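1-pyrroline-5-carboxylate dehydrogenase (Thermus thermophilus, PDB 1UZB) probably catalyses the NAD-dependent oxidation of the semialdehyde formed from 1-pyrroline-5-carboxylate to glutamate, as a member of the aldehyde dehydrogenase family. Local coordinates at residues R7-E12 with E137-I142; E115-L120 with A133-A138; Y122-N127 with E210-V215; G316-K321 with L360-S365. All blocks are in the same frame, centred on the assembly; numbering follows the deposited sequence.

Interaction 1: residues R7-E12 with E137-I142; sequences RNEPIE and EAIDFI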
loop_
_atom_site.group_PDB
_atom_site.type_symbol
_atom_site.label_atom_id
_atom_site.label_comp_id
_atom_site.label_asym_id
_atom_site.label_seq_id
_atom_site.Cartn_x
_atom_site.Cartn_y
_atom_site.Cartn_z
ATOM N N ARG A 7 -21.415 4.863 1.888
ATOM C CA ARG A 7 -21.892 6.230 2.048
ATOM C C ARG A 7 -23.106 6.124 2.959
ATOM O O ARG A 7 -23.861 5.152 2.876
ATOM C CB ARG A 7 -22.321 6.852 0.714
ATOM C CG ARG A 7 -21.229 6.947 -0.341
ATOM C CD ARG A 7 -21.499 8.098 -1.306
ATOM N NE ARG A 7 -22.815 8.014 -1.935
ATOM C CZ ARG A 7 -23.145 7.136 -2.878
ATOM N NH1 ARG A 7 -22.253 6.258 -3.312
ATOM N NH2 ARG A 7 -24.370 7.137 -3.388
ATOM N N ASN A 8 -23.294 7.100 3.839
ATOM C CA ASN A 8 -24.449 7.068 4.728
ATOM C C ASN A 8 -25.740 7.368 3.974
ATOM O O ASN A 8 -25.759 8.182 3.049
ATOM C CB ASN A 8 -24.287 8.079 5.866
ATOM C CG ASN A 8 -23.149 7.725 6.803
ATOM O OD1 ASN A 8 -22.010 8.150 6.606
ATOM N ND2 ASN A 8 -23.453 6.933 7.823
ATOM N N GLU A 9 -26.815 6.696 4.373
ATOM C CA GLU A 9 -28.127 6.885 3.763
ATOM C C GLU A 9 -28.638 8.261 4.181
ATOM O O GLU A 9 -28.694 8.569 5.366
ATOM C CB GLU A 9 -29.084 5.801 4.263
ATOM C CG GLU A 9 -30.514 5.871 3.734
ATOM C CD GLU A 9 -30.635 5.488 2.273
ATOM O OE1 GLU A 9 -29.777 4.730 1.776
ATOM O OE2 GLU A 9 -31.607 5.931 1.624
ATOM N N PRO A 10 -29.003 9.114 3.211
ATOM C CA PRO A 10 -29.501 10.452 3.547
ATOM C C PRO A 10 -30.736 10.415 4.442
ATOM O O PRO A 10 -31.627 9.594 4.245
ATOM C CB PRO A 10 -29.806 11.054 2.180
ATOM C CG PRO A 10 -28.771 10.422 1.305
ATOM C CD PRO A 10 -28.815 8.978 1.757
ATOM N N ILE A 11 -30.774 11.302 5.430
ATOM C CA ILE A 11 -31.906 11.390 6.346
ATOM C C ILE A 11 -32.914 12.369 5.754
ATOM O O ILE A 11 -32.599 13.539 5.537
ATOM C CB ILE A 11 -31.457 11.890 7.737
ATOM C CG1 ILE A 11 -30.445 10.908 8.335
ATOM C CG2 ILE A 11 -32.662 12.030 8.662
ATOM C CD1 ILE A 11 -29.848 11.355 9.656
ATOM N N GLU A 12 -34.120 11.881 5.488
ATOM C CA GLU A 12 -35.172 12.702 4.902
ATOM C C GLU A 12 -35.648 13.798 5.852
ATOM O O GLU A 12 -35.894 13.546 7.032
ATOM C CB GLU A 12 -36.347 11.812 4.492
ATOM C CG GLU A 12 -37.497 12.552 3.831
ATOM C CD GLU A 12 -37.067 13.322 2.595
ATOM O OE1 GLU A 12 -36.578 12.691 1.631
ATOM O OE2 GLU A 12 -37.220 14.560 2.591
ATOM N N GLU A 137 -30.259 4.773 9.684
ATOM C CA GLU A 137 -29.178 4.158 10.446
ATOM C C GLU A 137 -29.205 2.635 10.280
ATOM O O GLU A 137 -28.156 2.004 10.199
ATOM C CB GLU A 137 -29.297 4.521 11.928
ATOM C CG GLU A 137 -28.138 4.024 12.782
ATOM C CD GLU A 137 -28.310 4.349 14.253
ATOM O OE1 GLU A 137 -28.720 5.483 14.570
ATOM O OE2 GLU A 137 -28.022 3.474 15.095
ATOM N N ALA A 138 -30.401 2.050 10.241
ATOM C CA ALA A 138 -30.539 0.603 10.065
ATOM C C ALA A 138 -29.937 0.190 8.719
ATOM O O ALA A 138 -29.195 -0.785 8.631
ATOM C CB ALA A 138 -32.013 0.206 10.123
ATOM N N ILE A 139 -30.276 0.939 7.671
ATOM C CA ILE A 139 -29.750 0.664 6.343
ATOM C C ILE A 139 -28.227 0.797 6.405
ATOM O O ILE A 139 -27.501 -0.044 5.869
ATOM C CB ILE A 139 -30.343 1.651 5.314
ATOM C CG1 ILE A 139 -31.846 1.394 5.162
ATOM C CG2 ILE A 139 -29.644 1.496 3.976
ATOM C CD1 ILE A 139 -32.594 2.510 4.460
ATOM N N ASP A 140 -27.746 1.839 7.084
ATOM C CA ASP A 140 -26.305 2.052 7.220
ATOM C C ASP A 140 -25.609 0.858 7.871
ATOM O O ASP A 140 -24.542 0.445 7.420
ATOM C CB ASP A 140 -25.995 3.307 8.050
ATOM C CG ASP A 140 -26.244 4.599 7.292
ATOM O OD1 ASP A 140 -26.455 4.556 6.061
ATOM O OD2 ASP A 140 -26.211 5.672 7.937
ATOM N N PHE A 141 -26.190 0.313 8.938
ATOM C CA PHE A 141 -25.577 -0.835 9.605
ATOM C C PHE A 141 -25.414 -2.004 8.637
ATOM O O PHE A 141 -24.364 -2.646 8.597
ATOM C CB PHE A 141 -26.419 -1.295 10.801
ATOM C CG PHE A 141 -26.184 -0.510 12.061
ATOM C CD1 PHE A 141 -27.263 -0.046 12.804
ATOM C CD2 PHE A 141 -24.895 -0.265 12.530
ATOM C CE1 PHE A 141 -27.070 0.650 13.998
ATOM C CE2 PHE A 141 -24.690 0.428 13.724
ATOM C CZ PHE A 141 -25.780 0.887 14.457
ATOM N N ILE A 142 -26.453 -2.285 7.856
ATOM C CA ILE A 142 -26.394 -3.391 6.911
ATOM C C ILE A 142 -25.318 -3.154 5.852
ATOM O O ILE A 142 -24.493 -4.031 5.591
ATOM C CB ILE A 142 -27.755 -3.600 6.215
ATOM C CG1 ILE A 142 -28.845 -3.866 7.257
ATOM C CG2 ILE A 142 -27.664 -4.774 5.256
ATOM C CD1 ILE A 142 -30.250 -3.881 6.678
HETATM O O HOH W 1 -25.682 3.298 3.754
HETATM O O HOH W 2 -27.713 7.952 7.842
#
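A carboxylate on helix 128-149, that of Asp140, anchors the irregular N-terminal arm around Asn8 and Glu9, which passes alongside the helix before helix 17-32. Both oxygens of the carboxylate are engaged directly. Asp140 OD1 takes the backbone N-H of Glu9 at 2.7 Å (N to OD1), on its syn lone pair. The side-chain amide of Asn8 supplies the other direct bond, with ND2 3.0 Å from Asp140 OD2. It comes from above the carboxylate, the two planes standing 76° apart, and the bond is nearly straight (169°). ND2 also donates to Val480 O, so the amide bridges helix and loop.

Two waters extend the grip to the arm's carbonyls: one joins Arg7 O to Asp140 OD1, the other Glu9 O to Asp140 OD2. Beside this polar patch, the aliphatic part of Glu9 lies over Ile139, with CG 4.0 Å from CD1 of Ile139. CG of Glu9 is anti to the backbone N (chi1 179°) and the chain bends at chi2, which sends the acid on to salt bridges with Lys113 and Arg110.

An alanine in place of Asp140 would probably leave the Glu9 N-H without its acceptor, Asn8 ND2 with one of its two acceptors, and both waters without their link to the helix. Four donors around one carboxylate are consistent with a stabilised negative charge that fastens the N-terminal segment to the helix.

Interaction 2: residues E115-L120 with A133-A138; sequences ELEATL and ADVAEA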
loop_
_atom_site.group_PDB
_atom_site.type_symbol
_atom_site.label_atom_id
_atom_site.label_comp_id
_atom_site.label_asym_id
_atom_site.label_seq_id
_atom_site.Cartn_x
_atom_site.Cartn_y
_atom_site.Cartn_z
ATOM N N GLU A 115 -42.586 3.188 4.822
ATOM C CA GLU A 115 -43.431 2.302 5.615
ATOM C C GLU A 115 -42.827 2.083 7.004
ATOM O O GLU A 115 -43.527 2.146 8.015
ATOM C CB GLU A 115 -43.579 0.949 4.918
ATOM C CG GLU A 115 -44.553 0.006 5.602
ATOM C CD GLU A 115 -44.377 -1.434 5.162
ATOM O OE1 GLU A 115 -43.907 -1.663 4.027
ATOM O OE2 GLU A 115 -44.716 -2.341 5.951
ATOM N N LEU A 116 -41.525 1.810 7.048
ATOM C CA LEU A 116 -40.851 1.584 8.321
ATOM C C LEU A 116 -40.858 2.847 9.184
ATOM O O LEU A 116 -41.074 2.775 10.391
ATOM C CB LEU A 116 -39.418 1.098 8.081
ATOM C CG LEU A 116 -39.321 -0.317 7.495
ATOM C CD1 LEU A 116 -37.882 -0.617 7.117
ATOM C CD2 LEU A 116 -39.839 -1.335 8.504
ATOM N N GLU A 117 -40.637 4.001 8.559
ATOM C CA GLU A 117 -40.649 5.264 9.286
ATOM C C GLU A 117 -42.033 5.507 9.886
ATOM O O GLU A 117 -42.156 5.866 11.056
ATOM C CB GLU A 117 -40.285 6.424 8.355
ATOM C CG GLU A 117 -38.880 6.347 7.767
ATOM C CD GLU A 117 -38.636 7.402 6.708
ATOM O OE1 GLU A 117 -39.612 8.060 6.293
ATOM O OE2 GLU A 117 -37.472 7.569 6.284
ATOM N N ALA A 118 -43.073 5.296 9.080
ATOM C CA ALA A 118 -44.446 5.491 9.532
ATOM C C ALA A 118 -44.784 4.551 10.682
ATOM O O ALA A 118 -45.530 4.914 11.594
ATOM C CB ALA A 118 -45.410 5.268 8.374
ATOM N N THR A 119 -44.235 3.342 10.643
ATOM C CA THR A 119 -44.497 2.374 11.697
ATOM C C THR A 119 -43.852 2.858 12.996
ATOM O O THR A 119 -44.411 2.680 14.075
ATOM C CB THR A 119 -43.974 0.972 11.320
ATOM O OG1 THR A 119 -44.557 0.571 10.074
ATOM C CG2 THR A 119 -44.359 -0.045 12.385
ATOM N N LEU A 120 -42.683 3.484 12.891
ATOM C CA LEU A 120 -42.001 4.022 14.070
ATOM C C LEU A 120 -42.799 5.181 14.660
ATOM O O LEU A 120 -42.898 5.328 15.879
ATOM C CB LEU A 120 -40.601 4.519 13.700
ATOM C CG LEU A 120 -39.538 3.449 13.450
ATOM C CD1 LEU A 120 -38.277 4.114 12.926
ATOM C CD2 LEU A 120 -39.248 2.689 14.738
ATOM N N ALA A 133 -34.328 9.126 10.523
ATOM C CA ALA A 133 -32.951 8.913 10.958
ATOM C C ALA A 133 -32.746 7.480 11.442
ATOM O O ALA A 133 -31.700 6.880 11.205
ATOM C CB ALA A 133 -32.593 9.897 12.070
ATOM N N ASP A 134 -33.757 6.942 12.117
ATOM C CA ASP A 134 -33.724 5.586 12.661
ATOM C C ASP A 134 -33.579 4.574 11.519
ATOM O O ASP A 134 -32.657 3.757 11.510
ATOM C CB ASP A 134 -35.021 5.339 13.452
ATOM C CG ASP A 134 -34.992 4.065 14.284
ATOM O OD1 ASP A 134 -34.532 3.021 13.783
ATOM O OD2 ASP A 134 -35.466 4.110 15.441
ATOM N N VAL A 135 -34.480 4.637 10.544
ATOM C CA VAL A 135 -34.425 3.708 9.421
ATOM C C VAL A 135 -33.143 3.883 8.603
ATOM O O VAL A 135 -32.554 2.897 8.140
ATOM C CB VAL A 135 -35.660 3.875 8.512
ATOM C CG1 VAL A 135 -35.567 2.926 7.327
ATOM C CG2 VAL A 135 -36.931 3.586 9.314
ATOM N N ALA A 136 -32.708 5.127 8.423
ATOM C CA ALA A 136 -31.485 5.396 7.673
ATOM C C ALA A 136 -30.292 4.726 8.354
ATOM O O ALA A 136 -29.418 4.172 7.687
ATOM C CB ALA A 136 -31.259 6.898 7.565
ATOM N N GLU A 137 -30.259 4.773 9.684
ATOM C CA GLU A 137 -29.178 4.158 10.446
ATOM C C GLU A 137 -29.205 2.635 10.280
ATOM O O GLU A 137 -28.156 2.004 10.199
ATOM C CB GLU A 137 -29.297 4.521 11.928
ATOM C CG GLU A 137 -28.138 4.024 12.782
ATOM C CD GLU A 137 -28.310 4.349 14.253
ATOM O OE1 GLU A 137 -28.720 5.483 14.570
ATOM O OE2 GLU A 137 -28.022 3.474 15.095
ATOM N N ALA A 138 -30.401 2.050 10.241
ATOM C CA ALA A 138 -30.539 0.603 10.065
ATOM C C ALA A 138 -29.937 0.190 8.719
ATOM O O ALA A 138 -29.195 -0.785 8.631
ATOM C CB ALA A 138 -32.013 0.206 10.123
#
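Helices 113-124 and 128-149 approach to 9.3 Å between the axes of segments 115-120 and 133-138 and run at 131° to one another, their backbones closest at Glu117 and Val135, whose CA atoms are 6.4 Å apart. Val135 fills the gap between them. Its CG2 methyl is set anti to the carbonyl carbon, and from there meets three residues of the facing helix: CB of Leu116 at 3.7 Å, the aliphatic CG of Glu117, and the CD1 methyl of Leu120, which is 3.9 Å from CG2. The side chain of Glu117 passes Val135 at about a right angle, lending its methylene to the apolar contact while its carboxylate reaches Arg114 and Ser132.

The two helices are consecutive in the chain, joined by a short turn, and form a splayed helical hairpin that packs against helices 17-32, 95-111 and 213-226.

One turn further on, Leu120 covers Asp134: its CD1 methyl lies 3.5 Å from CB of Asp134 and nearly as close to the carboxylate carbon. The acid is buried under this methyl, yet its oxygens are provided for, OD2 by a salt bridge to Lys126 and OD1 by the backbone N-H of Ala188. Within helix 113-124, Thr119 folds its hydroxyl back onto the preceding turn. OG1 of Thr119 donates to Glu115 O at 2.8 Å, from the face of that carbonyl opposite the one used by Thr119 N, and the same OG1 also bonds to Lys218 NZ on helix 213-226.

Interaction 3: residues Y122-N127 with E210-V215; sequences YEVGKN and EDAVVV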
loop_
_atom_site.group_PDB
_atom_site.type_symbol
_atom_site.label_atom_id
_atom_site.label_comp_id
_atom_site.label_asym_id
_atom_site.label_seq_id
_atom_site.Cartn_x
_atom_site.Cartn_y
_atom_site.Cartn_z
ATOM N N TYR A 122 -46.040 5.682 14.613
ATOM C CA TYR A 122 -47.179 5.150 15.349
ATOM C C TYR A 122 -46.869 4.219 16.513
ATOM O O TYR A 122 -47.545 4.290 17.541
ATOM C CB TYR A 122 -48.143 4.442 14.389
ATOM C CG TYR A 122 -48.906 5.390 13.496
ATOM C CD1 TYR A 122 -48.773 5.338 12.109
ATOM C CD2 TYR A 122 -49.750 6.359 14.042
ATOM C CE1 TYR A 122 -49.461 6.228 11.289
ATOM C CE2 TYR A 122 -50.440 7.252 13.232
ATOM C CZ TYR A 122 -50.290 7.179 11.858
ATOM O OH TYR A 122 -50.971 8.065 11.056
ATOM N N GLU A 123 -45.860 3.360 16.377
ATOM C CA GLU A 123 -45.564 2.418 17.455
ATOM C C GLU A 123 -44.739 2.948 18.626
ATOM O O GLU A 123 -44.982 2.556 19.772
ATOM C CB GLU A 123 -44.895 1.148 16.917
ATOM C CG GLU A 123 -44.915 0.024 17.954
ATOM C CD GLU A 123 -44.358 -1.297 17.455
ATOM O OE1 GLU A 123 -44.724 -2.341 18.042
ATOM O OE2 GLU A 123 -43.553 -1.298 16.496
ATOM N N VAL A 124 -43.763 3.814 18.353
ATOM C CA VAL A 124 -42.947 4.352 19.439
ATOM C C VAL A 124 -42.969 5.874 19.580
ATOM O O VAL A 124 -42.218 6.440 20.371
ATOM C CB VAL A 124 -41.476 3.855 19.368
ATOM C CG1 VAL A 124 -41.438 2.337 19.503
ATOM C CG2 VAL A 124 -40.825 4.295 18.073
ATOM N N GLY A 125 -43.829 6.535 18.810
ATOM C CA GLY A 125 -43.967 7.976 18.930
ATOM C C GLY A 125 -42.855 8.891 18.466
ATOM O O GLY A 125 -42.633 9.951 19.061
ATOM N N LYS A 126 -42.148 8.497 17.415
ATOM C CA LYS A 126 -41.092 9.342 16.873
ATOM C C LYS A 126 -41.724 10.298 15.874
ATOM O O LYS A 126 -42.662 9.920 15.167
ATOM C CB LYS A 126 -40.041 8.507 16.137
ATOM C CG LYS A 126 -39.250 7.590 17.031
ATOM C CD LYS A 126 -37.930 7.191 16.399
ATOM C CE LYS A 126 -37.056 6.508 17.435
ATOM N NZ LYS A 126 -35.668 6.266 16.960
ATOM N N ASN A 127 -41.241 11.536 15.822
ATOM C CA ASN A 127 -41.777 12.445 14.825
ATOM C C ASN A 127 -41.160 11.993 13.495
ATOM O O ASN A 127 -40.385 11.032 13.460
ATOM C CB ASN A 127 -41.488 13.929 15.152
ATOM C CG ASN A 127 -40.014 14.290 15.127
ATOM O OD1 ASN A 127 -39.183 13.564 14.594
ATOM N ND2 ASN A 127 -39.691 15.447 15.696
ATOM N N GLU A 210 -40.579 -5.039 24.095
ATOM C CA GLU A 210 -42.039 -5.157 24.111
ATOM C C GLU A 210 -42.806 -4.041 23.412
ATOM O O GLU A 210 -43.803 -4.299 22.739
ATOM C CB GLU A 210 -42.555 -5.253 25.551
ATOM C CG GLU A 210 -42.069 -6.450 26.337
ATOM C CD GLU A 210 -42.757 -6.562 27.686
ATOM O OE1 GLU A 210 -42.283 -7.346 28.531
ATOM O OE2 GLU A 210 -43.778 -5.872 27.895
ATOM N N ASP A 211 -42.343 -2.805 23.575
ATOM C CA ASP A 211 -43.010 -1.647 22.986
ATOM C C ASP A 211 -42.809 -1.479 21.485
ATOM O O ASP A 211 -43.460 -0.635 20.867
ATOM C CB ASP A 211 -42.548 -0.365 23.686
ATOM C CG ASP A 211 -43.020 -0.279 25.124
ATOM O OD1 ASP A 211 -44.249 -0.244 25.343
ATOM O OD2 ASP A 211 -42.164 -0.242 26.034
ATOM N N ALA A 212 -41.926 -2.281 20.898
ATOM C CA ALA A 212 -41.636 -2.165 19.475
ATOM C C ALA A 212 -41.635 -3.494 18.727
ATOM O O ALA A 212 -40.859 -3.687 17.790
ATOM C CB ALA A 212 -40.291 -1.461 19.293
ATOM N N VAL A 213 -42.520 -4.402 19.121
ATOM C CA VAL A 213 -42.590 -5.710 18.476
ATOM C C VAL A 213 -43.095 -5.680 17.027
ATOM O O VAL A 213 -42.700 -6.515 16.213
ATOM C CB VAL A 213 -43.482 -6.685 19.283
ATOM C CG1 VAL A 213 -42.854 -6.955 20.637
ATOM C CG2 VAL A 213 -44.881 -6.106 19.447
ATOM N N VAL A 214 -43.959 -4.726 16.693
ATOM C CA VAL A 214 -44.479 -4.670 15.331
ATOM C C VAL A 214 -43.420 -4.289 14.307
ATOM O O VAL A 214 -43.292 -4.938 13.269
ATOM C CB VAL A 214 -45.666 -3.687 15.208
ATOM C CG1 VAL A 214 -46.086 -3.553 13.749
ATOM C CG2 VAL A 214 -46.839 -4.190 16.037
ATOM N N VAL A 215 -42.656 -3.240 14.584
ATOM C CA VAL A 215 -41.634 -2.844 13.630
ATOM C C VAL A 215 -40.536 -3.909 13.538
ATOM O O VAL A 215 -39.904 -4.070 12.492
ATOM C CB VAL A 215 -41.031 -1.462 13.975
ATOM C CG1 VAL A 215 -40.088 -1.570 15.160
ATOM C CG2 VAL A 215 -40.332 -0.898 12.750
#
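Glu123 sends its CG anti to the backbone N (chi1 -165°) and continues extended (chi2 176°), which carries the carboxylate from the last turn of helix 113-124 to the N-terminus of helix 213-226. There it straddles two successive peptide N-H groups in the first turn. Val214 N donates to Glu123 OE1 at 2.8 Å and Val215 N to Glu123 OE2 at 2.9 Å, each oxygen using its syn lone pair. OE1 is also bonded to Ser55 OG on strand 52-57.

The rest of the chain is tightly enclosed: Glu123 CG lies 3.3 Å from the carbonyl oxygen of Asp211, and CB of Val214 sits close to both carboxylate oxygens. Alongside, the CG1 methyl of Val124 rests on Ala212, 4.0 Å from its CB.

Helix 213-226 follows strand 203-207 of the Rossmann-like sheet, and the connecting loop includes Glu210 of a Lys-Pro-Ala-Glu sequence that in related aldehyde dehydrogenases helps to bind NAD. A buried acid from a distant part of the chain thus accepts two N-H groups of the helix's first turn; those donors and the positive end of the helix dipole would together be expected to stabilise its negative charge.

Interaction 4: residues G316-K321 with L360-S365; sequences GFQGQK and LGPVVS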
loop_
_atom_site.group_PDB
_atom_site.type_symbol
_atom_site.label_atom_id
_atom_site.label_comp_id
_atom_site.label_asym_id
_atom_site.label_seq_id
_atom_site.Cartn_x
_atom_site.Cartn_y
_atom_site.Cartn_z
ATOM N N GLY A 316 -34.686 15.745 21.539
ATOM C CA GLY A 316 -34.928 14.917 20.367
ATOM C C GLY A 316 -35.504 13.594 20.852
ATOM O O GLY A 316 -34.986 13.002 21.800
ATOM N N PHE A 317 -36.554 13.117 20.189
ATOM C CA PHE A 317 -37.255 11.892 20.585
ATOM C C PHE A 317 -37.548 11.905 22.087
ATOM O O PHE A 317 -37.376 10.912 22.798
ATOM C CB PHE A 317 -36.492 10.614 20.203
ATOM C CG PHE A 317 -37.301 9.343 20.413
ATOM C CD1 PHE A 317 -38.653 9.293 20.061
ATOM C CD2 PHE A 317 -36.722 8.212 20.983
ATOM C CE1 PHE A 317 -39.416 8.140 20.280
ATOM C CE2 PHE A 317 -37.479 7.053 21.204
ATOM C CZ PHE A 317 -38.829 7.020 20.852
ATOM N N GLN A 318 -37.967 13.073 22.564
ATOM C CA GLN A 318 -38.353 13.253 23.950
ATOM C C GLN A 318 -37.273 12.879 24.970
ATOM O O GLN A 318 -37.579 12.486 26.100
ATOM C CB GLN A 318 -39.638 12.454 24.206
ATOM C CG GLN A 318 -40.846 12.855 23.324
ATOM C CD GLN A 318 -40.796 12.337 21.880
ATOM O OE1 GLN A 318 -40.323 13.024 20.968
ATOM N NE2 GLN A 318 -41.292 11.121 21.672
ATOM N N GLY A 319 -36.011 13.019 24.574
ATOM C CA GLY A 319 -34.904 12.695 25.460
ATOM C C GLY A 319 -34.727 11.214 25.738
ATOM O O GLY A 319 -33.968 10.829 26.631
ATOM N N GLN A 320 -35.418 10.375 24.972
ATOM C CA GLN A 320 -35.342 8.930 25.154
ATOM C C GLN A 320 -34.203 8.322 24.352
ATOM O O GLN A 320 -34.401 7.418 23.539
ATOM C CB GLN A 320 -36.676 8.289 24.762
ATOM C CG GLN A 320 -37.850 8.814 25.577
ATOM C CD GLN A 320 -39.184 8.288 25.098
ATOM O OE1 GLN A 320 -39.925 7.658 25.853
ATOM N NE2 GLN A 320 -39.503 8.551 23.834
ATOM N N LYS A 321 -33.000 8.837 24.583
ATOM C CA LYS A 321 -31.809 8.351 23.897
ATOM C C LYS A 321 -30.686 8.180 24.904
ATOM O O LYS A 321 -30.533 8.984 25.827
ATOM C CB LYS A 321 -31.356 9.346 22.827
ATOM C CG LYS A 321 -32.395 9.660 21.771
ATOM C CD LYS A 321 -31.819 10.560 20.695
ATOM C CE LYS A 321 -32.872 10.895 19.660
ATOM N NZ LYS A 321 -32.312 11.758 18.586
ATOM N N LEU A 360 -41.900 17.293 19.696
ATOM C CA LEU A 360 -41.881 16.172 20.629
ATOM C C LEU A 360 -43.170 15.378 20.562
ATOM O O LEU A 360 -44.262 15.946 20.560
ATOM C CB LEU A 360 -41.714 16.633 22.078
ATOM C CG LEU A 360 -40.324 16.951 22.622
ATOM C CD1 LEU A 360 -39.913 18.339 22.172
ATOM C CD2 LEU A 360 -40.346 16.881 24.141
ATOM N N GLY A 361 -43.034 14.063 20.487
ATOM C CA GLY A 361 -44.193 13.201 20.501
ATOM C C GLY A 361 -44.347 12.812 21.964
ATOM O O GLY A 361 -43.870 13.527 22.845
ATOM N N PRO A 362 -44.999 11.683 22.260
ATOM C CA PRO A 362 -45.210 11.203 23.628
ATOM C C PRO A 362 -44.047 10.324 24.067
ATOM O O PRO A 362 -43.239 9.902 23.237
ATOM C CB PRO A 362 -46.473 10.376 23.486
ATOM C CG PRO A 362 -46.220 9.689 22.173
ATOM C CD PRO A 362 -45.685 10.811 21.289
ATOM N N VAL A 363 -43.942 10.054 25.365
ATOM C CA VAL A 363 -42.909 9.129 25.805
ATOM C C VAL A 363 -43.506 7.773 25.415
ATOM O O VAL A 363 -44.708 7.670 25.147
ATOM C CB VAL A 363 -42.593 9.247 27.319
ATOM C CG1 VAL A 363 -41.897 10.576 27.582
ATOM C CG2 VAL A 363 -43.851 9.133 28.148
ATOM N N VAL A 364 -42.680 6.736 25.382
ATOM C CA VAL A 364 -43.122 5.437 24.887
ATOM C C VAL A 364 -44.218 4.625 25.572
ATOM O O VAL A 364 -44.927 3.874 24.900
ATOM C CB VAL A 364 -41.894 4.513 24.666
ATOM C CG1 VAL A 364 -41.499 3.830 25.964
ATOM C CG2 VAL A 364 -42.193 3.503 23.570
ATOM N N SER A 365 -44.382 4.760 26.881
ATOM C CA SER A 365 -45.395 3.959 27.566
ATOM C C SER A 365 -45.863 4.598 28.856
ATOM O O SER A 365 -45.284 5.577 29.321
ATOM C CB SER A 365 -44.826 2.581 27.894
ATOM O OG SER A 365 -43.769 2.705 28.836
HETATM O O HOH W 3 -41.965 7.528 22.799
#
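Direct hydrogen bonds made by two glutamines, Gln318 and Gln320, tie the loop 316-321 to the loop 360-365. Gln318 clasps the backbone of Gly361 and Pro362 with both ends of its amide: OE1 accepts from Gly361 N at 2.9 Å, the donor standing above the carbonyl plane, while NE2 gives a hydrogen to Pro362 O at 2.8 Å. Its bent chain (chi2 77°) lays the amide along this backbone, and NE2 also bonds to Gly125 O. Gln320, extended instead, reaches Val364: Val364 N is 2.9 Å from Gln320 OE1, in the carbonyl plane and on a lone pair.

A water adds an indirect link, accepting from Gln320 NE2 and donating to Pro362 O. Among the nonpolar contacts, CD2 of Leu360 packs at 4.1 Å against CG of Gln318. The amide of Gln320 has a second support, its NE2 lying 3.4 Å above the ring plane of Phe317, toward the rim.

A leucine in place of Gln318 would probably leave Gly361 N without this acceptor and both Pro362 O and Gly125 O without this donor, loosening the hold on the loop.

Phe317, Gln318 and Gly319 have positive phi and form a left-handed turn leading, through Lys321, to the cysteine that is the nucleophile in aldehyde dehydrogenases and probably here. With side-chain amides matched to buried peptide groups, the loop approaching that residue is held by uncharged hydrogen bonds.

Helices 113-124 and 128-149 carry most of this network. Interactions 1 and 2 end on the same stretch of helix 128-149, sharing Glu137 and Ala138, and interactions 2 and 3 share helix 113-124; each of these pairs has centres about 10 Å apart. Along the chain interaction 3 alternates with both, and interaction 4 follows in series. Its centre is about 11 Å from that of interaction 3, which it touches where Gln318 meets Gly125 and Phe317 meets Val124. Lys126 of interaction 3 ties it to interactions 2 and 4, through Asp134 and a cation-pi contact with Phe317. The contacts therefore run from the N-terminal arm, through the helices beside the Rossmann-like domain, to the loop before the probable catalytic cysteine.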